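Side-chain contacts in putative N-acetylmuramoyl-L-alanine amidase (Neisseria meningitidis MC58, PDB 3CZX), which probably hydrolyses the amide link between N-acetylmuramoyl residues and L-amino acid residues in cell-wall glycopeptides, using a bound zinc ion: residues A[8-13]-A[28-33]; A[15-18]-A[24-27]; A[129-134]-A[141-146]. One frame throughout, in Å; residues are numbered along the deposited sequence.

Contact 1. Residues A[8-13]-A[28-33]. With ZN (zinc ion), chain E.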
ATOM      1  N   LEU A   8      11.359  -9.262  -7.574  1.00 11.20           N
ATOM      2  CA  LEU A   8      10.302  -8.315  -7.861  1.00 10.68           C
ATOM      3  C   LEU A   8      10.855  -6.897  -7.887  1.00 11.06           C
ATOM      4  O   LEU A   8      11.503  -6.481  -6.894  1.00 12.55           O
ATOM      5  CB  LEU A   8       9.226  -8.388  -6.773  1.00 11.02           C
ATOM      6  CG  LEU A   8       8.513  -9.722  -6.543  1.00  9.80           C
ATOM      7  CD1 LEU A   8       7.512  -9.583  -5.421  1.00 12.57           C
ATOM      8  CD2 LEU A   8       7.784 -10.288  -7.802  1.00  8.88           C
ATOM      9  N   THR A   9      10.593  -6.158  -8.962  1.00 11.01           N
ATOM     10  CA  THR A   9      10.979  -4.746  -9.001  1.00 10.33           C
ATOM     11  C   THR A   9       9.843  -3.884  -9.452  1.00 10.86           C
ATOM     12  O   THR A   9       8.807  -4.387  -9.855  1.00 10.27           O
ATOM     13  CB  THR A   9      12.220  -4.575  -9.899  1.00 11.70           C
ATOM     14  OG1 THR A   9      11.912  -4.964 -11.225  1.00 12.41           O
ATOM     15  CG2 THR A   9      13.373  -5.467  -9.342  1.00 10.61           C
ATOM     16  N   ALA A  10      10.019  -2.561  -9.321  1.00 12.09           N
ATOM     17  CA  ALA A  10       9.005  -1.578  -9.712  1.00 12.81           C
ATOM     18  C   ALA A  10       9.570  -0.743 -10.837  1.00 14.98           C
ATOM     19  O   ALA A  10      10.732  -0.328 -10.798  1.00 16.54           O
ATOM     20  CB  ALA A  10       8.593  -0.649  -8.507  1.00 12.24           C
ATOM     21  N   GLY A  11       8.745  -0.453 -11.827  1.00 16.10           N
ATOM     22  CA  GLY A  11       9.141   0.474 -12.871  1.00 17.64           C
ATOM     23  C   GLY A  11       9.134   1.905 -12.394  1.00 18.60           C
ATOM     24  O   GLY A  11       8.359   2.290 -11.514  1.00 17.50           O
ATOM     25  N   HIS A  12      10.004   2.694 -13.010  1.00 19.96           N
ATOM     26  CA  HIS A  12       9.994   4.152 -12.874  1.00 21.57           C
ATOM     27  C   HIS A  12      10.412   4.656 -11.490  1.00 22.37           C
ATOM     28  O   HIS A  12      10.678   3.873 -10.575  1.00 22.07           O
ATOM     29  CB  HIS A  12       8.628   4.701 -13.285  1.00 21.34           C
ATOM     30  CG  HIS A  12       8.176   4.233 -14.634  1.00 20.22           C
ATOM     31  ND1 HIS A  12       8.700   4.734 -15.810  1.00 23.35           N
ATOM     32  CD2 HIS A  12       7.269   3.297 -14.996  1.00 18.50           C
ATOM     33  CE1 HIS A  12       8.119   4.137 -16.836  1.00 21.68           C
ATOM     34  NE2 HIS A  12       7.238   3.270 -16.369  1.00 19.68           N
ATOM     35  N   SER A  13      10.475   5.979 -11.347  1.00 23.53           N
ATOM     36  CA  SER A  13      11.080   6.597 -10.154  1.00 25.53           C
ATOM     37  C   SER A  13      10.369   7.879  -9.741  1.00 26.61           C
ATOM     38  O   SER A  13       9.434   8.312 -10.412  1.00 26.91           O
ATOM     39  CB  SER A  13      12.559   6.891 -10.452  1.00 25.98           C
ATOM     40  OG  SER A  13      12.662   7.883 -11.451  1.00 26.71           O
ATOM     41  N   ASP A  28       4.112   5.093  -8.404  1.00 10.03           N
ATOM     42  CA  ASP A  28       3.552   4.880  -7.069  1.00 10.95           C
ATOM     43  C   ASP A  28       2.776   3.589  -7.091  1.00 11.07           C
ATOM     44  O   ASP A  28       2.808   2.834  -6.107  1.00 11.92           O
ATOM     45  CB  ASP A  28       2.641   6.061  -6.691  1.00 11.23           C
ATOM     46  CG  ASP A  28       3.406   7.389  -6.610  1.00 11.56           C
ATOM     47  OD1 ASP A  28       4.647   7.377  -6.429  1.00 13.87           O
ATOM     48  OD2 ASP A  28       2.738   8.443  -6.719  1.00 12.86           O
ATOM     49  N   LEU A  29       1.992   3.366  -8.156  1.00 10.38           N
ATOM     50  CA  LEU A  29       1.214   2.117  -8.285  1.00  9.76           C
ATOM     51  C   LEU A  29       2.158   0.905  -8.376  1.00  9.49           C
ATOM     52  O   LEU A  29       1.877  -0.183  -7.794  1.00  9.41           O
ATOM     53  CB  LEU A  29       0.263   2.177  -9.494  1.00 10.45           C
ATOM     54  CG  LEU A  29      -0.789   3.296  -9.475  1.00 12.99           C
ATOM     55  CD1 LEU A  29      -1.500   3.505 -10.856  1.00 15.81           C
ATOM     56  CD2 LEU A  29      -1.789   3.027  -8.376  1.00 19.45           C
ATOM     57  N   ALA A  30       3.276   1.068  -9.084  1.00  8.57           N
ATOM     58  CA  ALA A  30       4.249  -0.006  -9.246  1.00  9.01           C
ATOM     59  C   ALA A  30       4.952  -0.324  -7.909  1.00  9.96           C
ATOM     60  O   ALA A  30       5.157  -1.506  -7.569  1.00 10.28           O
ATOM     61  CB  ALA A  30       5.253   0.355 -10.356  1.00  9.96           C
ATOM     62  N   GLN A  31       5.333   0.704  -7.151  1.00  9.30           N
ATOM     63  CA  GLN A  31       5.856   0.562  -5.803  1.00 10.04           C
ATOM     64  C   GLN A  31       4.866  -0.243  -4.941  1.00 10.05           C
ATOM     65  O   GLN A  31       5.278  -1.171  -4.257  1.00 10.36           O
ATOM     66  CB  GLN A  31       6.127   1.950  -5.195  1.00 11.31           C
ATOM     67  CG  GLN A  31       6.407   1.968  -3.729  1.00 10.11           C
ATOM     68  CD  GLN A  31       6.635   3.358  -3.198  1.00 12.69           C
ATOM     69  OE1 GLN A  31       6.032   4.310  -3.699  1.00 13.24           O
ATOM     70  NE2 GLN A  31       7.523   3.492  -2.204  1.00 14.06           N
ATOM     71  N   ASP A  32       3.586   0.098  -4.985  1.00  9.89           N
ATOM     72  CA  ASP A  32       2.598  -0.610  -4.168  1.00 10.56           C
ATOM     73  C   ASP A  32       2.559  -2.073  -4.595  1.00 10.68           C
ATOM     74  O   ASP A  32       2.540  -2.980  -3.747  1.00 10.44           O
ATOM     75  CB  ASP A  32       1.189  -0.055  -4.328  1.00 11.53           C
ATOM     76  CG  ASP A  32       0.940   1.199  -3.492  1.00 14.92           C
ATOM     77  OD1 ASP A  32       1.813   1.527  -2.653  1.00 16.30           O
ATOM     78  OD2 ASP A  32      -0.123   1.828  -3.728  1.00 17.43           O
HETATM   79  N   MSE A  33       2.478  -2.330  -5.914  1.00 10.14           N
HETATM   80  CA  MSE A  33       2.404  -3.723  -6.359  1.00 10.43           C
HETATM   81  C   MSE A  33       3.599  -4.530  -5.899  1.00 10.00           C
HETATM   82  O   MSE A  33       3.417  -5.648  -5.375  1.00 10.09           O
HETATM   83  CB  MSE A  33       2.245  -3.815  -7.876  1.00  9.19           C
HETATM   84  CG  MSE A  33       0.926  -3.327  -8.340  1.00  9.01           C
HETATM   85 SE   MSE A  33       0.563  -3.558 -10.262  1.00 19.23          SE
HETATM   86  CE  MSE A  33       0.990  -1.737 -10.840  1.00 14.94           C
TER
HETATM   87 ZN    ZN E 301       6.106   1.716 -17.422  1.00 27.36          ZN
HETATM   88  O   HOH W   1       7.354   1.925 -19.337  1.00 25.14           O
HETATM   89  O   HOH W   2       4.775   0.696 -18.857  1.00 20.57           O
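Ala10, the last residue of strand 6-10, and Ala30, on the second turn of helix 26-45, bring their backbones together through two methyl groups, a worked example of how small side chains let a helix lie close against a sheet. The CA atoms of Ala10 and Ala30 are 5.0 Å apart, a close approach made by two methyls. CB of Ala10 meets CB of Ala30 at 3.9 Å and also rests on the helix backbone, 3.7 Å from the carbonyl O of Ala30. From the helix side, the Ala30 methyl lies against the Gly11 peptide just past the strand, with its CB 3.8 Å from O of Gly11. Gly11 adds backbone alone to this tight part. Gln31 flanks it chiefly through its backbone N, while its amide is directed elsewhere and bonds to Lys56 and Thr54.

Beyond Gly11 the packing gives way to the metal site. The His12 ring leaves the helix: CG lies beside the backbone N and anti to the carbonyl carbon (chi1 -52°), and its NE2 binds zinc at 2.2 Å. Two waters occupy other positions on the metal, and Glu26 and His78 complete its protein ligands. On the far side of the helix, Asp32 pairs with Lys162 of its own chain and with Lys162 of the second subunit. The buried interface thus rests on methyl-methyl and methyl-backbone contacts, whereas the metal chemistry begins at His12: the packing sets the helix against the strand end two residues before the zinc ligand.

Contact 2. Residues A[15-18]-A[24-27]; sequences TDPG and DREA. With ZN (zinc ion), chain E.
Pro17 carries most of the 15-18 side of this contact, its ring turned toward the start of helix 26-45. Its CB lies over one face of the Arg25 guanidinium, 3.7 Å from NH1, and the same CB touches the methyl of Ala27, CB to CB 4.0 Å. A bend at chi3 (-57°) turns the guanidinium face to Pro17 CB; the arginine's NH2 forms a salt bridge with Asp28 and a hydrogen bond with Asn14. The carbonyl of Pro17 accepts a hydrogen bond from Ala27 N, 2.9 Å long and distinctly bent, with an N-H...O angle of 137° and the donor tilted out of the carbonyl plane. Arg25 is the N-cap residue, so this bond engages an amide of the first helical turn.

Gly18 follows, its CA 3.6 Å from OE1 of Glu26. That carboxylate stands on an extended chain, CG anti to the backbone N (chi1 -180°), which carries OE2 to the zinc at 2.1 Å. OE1 accepts a hydrogen bond from Ala19 N and OE2 one from Thr79 N. The metal-binding carboxylate is therefore gripped at both oxygens, OE1 by a backbone amide and OE2 by zinc and a second amide, which fixes its rotation.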
ATOM      1  N   THR A  15      11.432  10.941  -9.698  1.00 30.93           N
ATOM      2  CA  THR A  15      11.750  12.023 -10.621  1.00 31.23           C
ATOM      3  C   THR A  15      11.168  11.786 -12.011  1.00 31.26           C
ATOM      4  O   THR A  15      10.779  12.750 -12.671  1.00 32.36           O
ATOM      5  CB  THR A  15      13.306  12.246 -10.769  1.00 31.81           C
ATOM      6  OG1 THR A  15      13.556  13.373 -11.623  1.00 36.17           O
ATOM      7  CG2 THR A  15      14.006  11.041 -11.369  1.00 32.41           C
ATOM      8  N   ASP A  16      11.156  10.521 -12.460  1.00 30.47           N
ATOM      9  CA  ASP A  16      10.589  10.126 -13.762  1.00 28.73           C
ATOM     10  C   ASP A  16       9.513   9.050 -13.563  1.00 27.17           C
ATOM     11  O   ASP A  16       9.778   7.838 -13.721  1.00 26.68           O
ATOM     12  CB  ASP A  16      11.683   9.594 -14.680  1.00 29.94           C
ATOM     13  CG  ASP A  16      11.188   9.346 -16.099  1.00 32.73           C
ATOM     14  OD1 ASP A  16       9.974   9.585 -16.333  1.00 39.36           O
ATOM     15  OD2 ASP A  16      12.000   8.918 -16.976  1.00 40.27           O
ATOM     16  N   PRO A  17       8.293   9.483 -13.218  1.00 24.79           N
ATOM     17  CA  PRO A  17       7.286   8.587 -12.642  1.00 23.54           C
ATOM     18  C   PRO A  17       6.430   7.754 -13.599  1.00 22.69           C
ATOM     19  O   PRO A  17       5.466   7.118 -13.146  1.00 22.57           O
ATOM     20  CB  PRO A  17       6.399   9.565 -11.867  1.00 23.62           C
ATOM     21  CG  PRO A  17       6.364  10.752 -12.765  1.00 23.52           C
ATOM     22  CD  PRO A  17       7.796  10.875 -13.270  1.00 24.08           C
ATOM     23  N   GLY A  18       6.777   7.712 -14.881  1.00 20.48           N
ATOM     24  CA  GLY A  18       5.979   6.982 -15.854  1.00 20.23           C
ATOM     25  C   GLY A  18       4.674   7.688 -16.126  1.00 19.42           C
ATOM     26  O   GLY A  18       4.611   8.912 -16.005  1.00 20.15           O
ATOM     27  N   ASP A  24      -2.665  10.083  -9.593  1.00 13.76           N
ATOM     28  CA  ASP A  24      -2.176   8.710  -9.654  1.00 14.32           C
ATOM     29  C   ASP A  24      -0.988   8.606 -10.602  1.00 13.41           C
ATOM     30  O   ASP A  24      -1.079   8.969 -11.781  1.00 15.08           O
ATOM     31  CB  ASP A  24      -3.300   7.786 -10.101  1.00 13.07           C
ATOM     32  CG  ASP A  24      -4.428   7.733  -9.075  1.00 15.45           C
ATOM     33  OD1 ASP A  24      -4.142   7.612  -7.881  1.00 17.00           O
ATOM     34  OD2 ASP A  24      -5.589   7.813  -9.475  1.00 17.54           O
ATOM     35  N   ARG A  25       0.119   8.079 -10.088  1.00 11.44           N
ATOM     36  CA  ARG A  25       1.352   7.949 -10.857  1.00 12.54           C
ATOM     37  C   ARG A  25       1.766   6.491 -10.976  1.00 11.65           C
ATOM     38  O   ARG A  25       1.798   5.774  -9.973  1.00 11.73           O
ATOM     39  CB  ARG A  25       2.493   8.677 -10.183  1.00 12.64           C
ATOM     40  CG  ARG A  25       2.229  10.181  -9.877  1.00 13.85           C
ATOM     41  CD  ARG A  25       3.542  10.878  -9.536  1.00 16.07           C
ATOM     42  NE  ARG A  25       4.229  10.246  -8.415  1.00 17.93           N
ATOM     43  CZ  ARG A  25       5.477  10.517  -8.036  1.00 19.14           C
ATOM     44  NH1 ARG A  25       6.238  11.425  -8.674  1.00 19.60           N
ATOM     45  NH2 ARG A  25       5.995   9.847  -7.029  1.00 19.55           N
ATOM     46  N   GLU A  26       2.161   6.103 -12.179  1.00 11.39           N
ATOM     47  CA  GLU A  26       2.672   4.739 -12.420  1.00 11.24           C
ATOM     48  C   GLU A  26       3.715   4.325 -11.401  1.00 11.45           C
ATOM     49  O   GLU A  26       3.690   3.207 -10.885  1.00 11.20           O
ATOM     50  CB  GLU A  26       3.225   4.605 -13.841  1.00 11.67           C
ATOM     51  CG  GLU A  26       3.773   3.193 -14.168  1.00 10.13           C
ATOM     52  CD  GLU A  26       4.146   2.996 -15.604  1.00 14.58           C
ATOM     53  OE1 GLU A  26       4.014   3.959 -16.390  1.00 14.67           O
ATOM     54  OE2 GLU A  26       4.547   1.851 -15.956  1.00 13.96           O
ATOM     55  N   ALA A  27       4.646   5.206 -11.095  1.00 10.85           N
ATOM     56  CA  ALA A  27       5.744   4.883 -10.180  1.00 11.61           C
ATOM     57  C   ALA A  27       5.199   4.451  -8.819  1.00 11.50           C
ATOM     58  O   ALA A  27       5.770   3.564  -8.152  1.00 12.45           O
ATOM     59  CB  ALA A  27       6.661   6.060 -10.016  1.00 12.98           C
TER
HETATM   60 ZN    ZN E 301       6.106   1.716 -17.422  1.00 27.36          ZN
HETATM   61  O   HOH W   1       7.354   1.925 -19.337  1.00 25.14           O
HETATM   62  O   HOH W   2       4.775   0.696 -18.857  1.00 20.57           O

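Contact 3. Residues A[129-134]-A[141-146]; sequences GQHSRL and GIVFEP
His131 and Val143 approach from opposite directions, the valine methyl CG1 arriving over one face of the imidazole. It lies 3.7 Å from the ring centroid and 20° off the normal, a CH-pi contact displaced toward the rim, with NE2 and CE1 of His131 the nearest ring atoms. The other valine branch, CG2, rests 3.7 Å from the carbonyl O of Arg133. Glu145, two residues along the same strand, also approaches the histidine, OE2 coming obliquely to 3.7 Å from CD2 of His131, with the carboxylate plane 75° from the ring.

This side of strand 142-145, within the mixed sheet of the amidase fold, borders the zinc site: one zinc-bound water meets NE2 of His131 at 2.9 Å and donates to OE1 of Glu145. CG anti to the backbone N (chi1 -163°) swings the ring toward the strand, and a bond to ND1 restrains its turn. Residues 131-134 form a type I beta turn leading into helix 134-138, and within it Arg133 N donates to ND1 of His131 over 2.8 Å, from somewhat out of the ring plane. His131 also makes an edge-to-face pair with the zinc ligand His78, while the Arg133 guanidinium turns from the valine to Glu76.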
ATOM      1  N   GLY A 129       7.880  -6.550 -28.971  1.00 29.83           N
ATOM      2  CA  GLY A 129       7.549  -5.608 -27.906  1.00 30.20           C
ATOM      3  C   GLY A 129       8.060  -4.206 -28.160  1.00 30.73           C
ATOM      4  O   GLY A 129       9.062  -4.011 -28.854  1.00 30.71           O
ATOM      5  N   GLN A 130       7.352  -3.231 -27.597  1.00 30.79           N
ATOM      6  CA  GLN A 130       7.785  -1.833 -27.576  1.00 30.91           C
ATOM      7  C   GLN A 130       7.613  -1.347 -26.140  1.00 29.38           C
ATOM      8  O   GLN A 130       6.489  -1.252 -25.656  1.00 29.79           O
ATOM      9  CB  GLN A 130       6.953  -0.992 -28.551  1.00 31.07           C
ATOM     10  CG  GLN A 130       5.445  -0.930 -28.254  1.00 33.96           C
ATOM     11  CD  GLN A 130       4.604  -0.687 -29.507  1.00 34.61           C
ATOM     12  OE1 GLN A 130       4.435  -1.585 -30.348  1.00 40.04           O
ATOM     13  NE2 GLN A 130       4.076   0.536 -29.643  1.00 39.07           N
ATOM     14  N   HIS A 131       8.719  -1.086 -25.446  1.00 28.43           N
ATOM     15  CA  HIS A 131       8.644  -0.729 -24.016  1.00 28.47           C
ATOM     16  C   HIS A 131       9.925  -0.064 -23.510  1.00 28.51           C
ATOM     17  O   HIS A 131      11.017  -0.436 -23.916  1.00 29.20           O
ATOM     18  CB  HIS A 131       8.326  -1.981 -23.164  1.00 27.89           C
ATOM     19  CG  HIS A 131       7.827  -1.653 -21.785  1.00 25.84           C
ATOM     20  ND1 HIS A 131       8.679  -1.443 -20.721  1.00 21.04           N
ATOM     21  CD2 HIS A 131       6.572  -1.462 -21.312  1.00 23.26           C
ATOM     22  CE1 HIS A 131       7.964  -1.147 -19.645  1.00 21.92           C
ATOM     23  NE2 HIS A 131       6.683  -1.152 -19.978  1.00 21.26           N
ATOM     24  N   SER A 132       9.796   0.909 -22.600  1.00 28.61           N
ATOM     25  CA  SER A 132      10.968   1.525 -21.938  1.00 28.50           C
ATOM     26  C   SER A 132      11.910   0.526 -21.260  1.00 28.18           C
ATOM     27  O   SER A 132      13.122   0.762 -21.153  1.00 28.59           O
ATOM     28  CB  SER A 132      10.519   2.599 -20.913  1.00 28.79           C
ATOM     29  OG  SER A 132      10.047   2.047 -19.691  1.00 29.05           O
ATOM     30  N   ARG A 133      11.357  -0.600 -20.804  1.00 27.57           N
ATOM     31  CA  ARG A 133      12.121  -1.634 -20.139  1.00 27.32           C
ATOM     32  C   ARG A 133      12.070  -2.940 -20.937  1.00 27.23           C
ATOM     33  O   ARG A 133      12.197  -4.032 -20.368  1.00 27.64           O
ATOM     34  CB  ARG A 133      11.584  -1.856 -18.715  1.00 27.18           C
ATOM     35  CG  ARG A 133      11.671  -0.618 -17.833  1.00 26.20           C
ATOM     36  CD  ARG A 133      13.082  -0.414 -17.327  1.00 24.88           C
ATOM     37  NE  ARG A 133      13.300  -1.111 -16.070  1.00 23.37           N
ATOM     38  CZ  ARG A 133      14.373  -0.972 -15.294  1.00 24.93           C
ATOM     39  NH1 ARG A 133      15.391  -0.208 -15.669  1.00 26.06           N
ATOM     40  NH2 ARG A 133      14.450  -1.633 -14.141  1.00 26.43           N
ATOM     41  N   LEU A 134      11.900  -2.828 -22.257  1.00 26.84           N
ATOM     42  CA  LEU A 134      11.994  -3.997 -23.145  1.00 26.45           C
ATOM     43  C   LEU A 134      13.271  -4.779 -22.873  1.00 26.19           C
ATOM     44  O   LEU A 134      13.264  -6.018 -22.908  1.00 26.89           O
ATOM     45  CB  LEU A 134      11.950  -3.554 -24.607  1.00 26.34           C
ATOM     46  CG  LEU A 134      11.871  -4.634 -25.691  1.00 27.38           C
ATOM     47  CD1 LEU A 134      10.642  -5.515 -25.524  1.00 29.45           C
ATOM     48  CD2 LEU A 134      11.851  -3.941 -27.057  1.00 26.95           C
ATOM     49  N   GLY A 141      13.483 -11.246 -17.826  1.00 17.06           N
ATOM     50  CA  GLY A 141      12.534 -10.774 -16.827  1.00 14.44           C
ATOM     51  C   GLY A 141      11.162 -10.644 -17.475  1.00 13.98           C
ATOM     52  O   GLY A 141      11.029 -10.692 -18.705  1.00 13.51           O
ATOM     53  N   ILE A 142      10.163 -10.395 -16.640  1.00 11.86           N
ATOM     54  CA  ILE A 142       8.761 -10.230 -17.091  1.00 11.73           C
ATOM     55  C   ILE A 142       8.332  -8.802 -16.780  1.00 11.74           C
ATOM     56  O   ILE A 142       8.393  -8.390 -15.619  1.00 11.27           O
ATOM     57  CB  ILE A 142       7.855 -11.196 -16.314  1.00 10.06           C
ATOM     58  CG1 ILE A 142       8.274 -12.660 -16.561  1.00 10.14           C
ATOM     59  CG2 ILE A 142       6.346 -10.996 -16.666  1.00 11.36           C
ATOM     60  CD1 ILE A 142       7.569 -13.630 -15.645  1.00 11.64           C
ATOM     61  N   VAL A 143       7.961  -8.052 -17.808  1.00 11.92           N
ATOM     62  CA  VAL A 143       7.390  -6.714 -17.628  1.00 11.72           C
ATOM     63  C   VAL A 143       5.896  -6.912 -17.546  1.00 11.25           C
ATOM     64  O   VAL A 143       5.239  -7.180 -18.554  1.00 11.47           O
ATOM     65  CB  VAL A 143       7.788  -5.772 -18.791  1.00 12.90           C
ATOM     66  CG1 VAL A 143       7.018  -4.425 -18.734  1.00 14.95           C
ATOM     67  CG2 VAL A 143       9.285  -5.567 -18.785  1.00 12.82           C
ATOM     68  N   PHE A 144       5.356  -6.795 -16.322  1.00 10.70           N
ATOM     69  CA  PHE A 144       3.935  -7.078 -16.073  1.00 10.59           C
ATOM     70  C   PHE A 144       3.136  -5.794 -16.017  1.00 10.88           C
ATOM     71  O   PHE A 144       3.433  -4.931 -15.187  1.00 10.76           O
ATOM     72  CB  PHE A 144       3.794  -7.890 -14.761  1.00  9.96           C
ATOM     73  CG  PHE A 144       2.421  -8.455 -14.498  1.00 11.16           C
ATOM     74  CD1 PHE A 144       1.578  -8.823 -15.516  1.00 10.30           C
ATOM     75  CD2 PHE A 144       1.997  -8.665 -13.191  1.00 11.80           C
ATOM     76  CE1 PHE A 144       0.322  -9.381 -15.249  1.00 11.13           C
ATOM     77  CE2 PHE A 144       0.774  -9.208 -12.941  1.00 12.98           C
ATOM     78  CZ  PHE A 144      -0.070  -9.558 -13.947  1.00 11.88           C
ATOM     79  N   GLU A 145       2.135  -5.704 -16.887  1.00 11.14           N
ATOM     80  CA  GLU A 145       1.236  -4.561 -16.980  1.00 12.14           C
ATOM     81  C   GLU A 145      -0.187  -5.026 -16.768  1.00 10.26           C
ATOM     82  O   GLU A 145      -0.943  -5.261 -17.700  1.00 10.17           O
ATOM     83  CB  GLU A 145       1.396  -3.884 -18.335  1.00 12.77           C
ATOM     84  CG  GLU A 145       2.801  -3.400 -18.577  1.00 16.17           C
ATOM     85  CD  GLU A 145       2.910  -2.613 -19.846  1.00 19.30           C
ATOM     86  OE1 GLU A 145       2.551  -1.428 -19.860  1.00 29.93           O
ATOM     87  OE2 GLU A 145       3.346  -3.193 -20.834  1.00 29.21           O
ATOM     88  N   PRO A 146      -0.580  -5.145 -15.510  1.00  9.49           N
ATOM     89  CA  PRO A 146      -1.929  -5.658 -15.247  1.00  9.81           C
ATOM     90  C   PRO A 146      -3.091  -4.787 -15.740  1.00  9.40           C
ATOM     91  O   PRO A 146      -4.164  -5.336 -15.966  1.00 10.34           O
ATOM     92  CB  PRO A 146      -1.973  -5.786 -13.728  1.00 10.32           C
ATOM     93  CG  PRO A 146      -0.669  -5.556 -13.232  1.00 11.66           C
ATOM     94  CD  PRO A 146       0.203  -4.942 -14.290  1.00 10.79           C
TER
HETATM   95  O   HOH W   2       4.775   0.696 -18.857  1.00 20.57           O

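All three contacts border one zinc site and draw on neighbouring elements of a single amidase domain. Contact 2 is nested within the loop closed by contact 1, their centres 9 Å apart, and both use helix 26-45; contact 3 follows later in the sequence, its centre about 13 Å from that of contact 1 and 15 Å from that of contact 2. Strands 6-10 and 142-145 belong to the same mixed sheet, with strand 73-77 between them. Contacts 1 and 2 each bring one metal ligand, whereas contact 3 reaches the metal through a shared bound water. His78, just after strand 73-77, is the third ligand, so ligands from three parts of the chain meet at one ion.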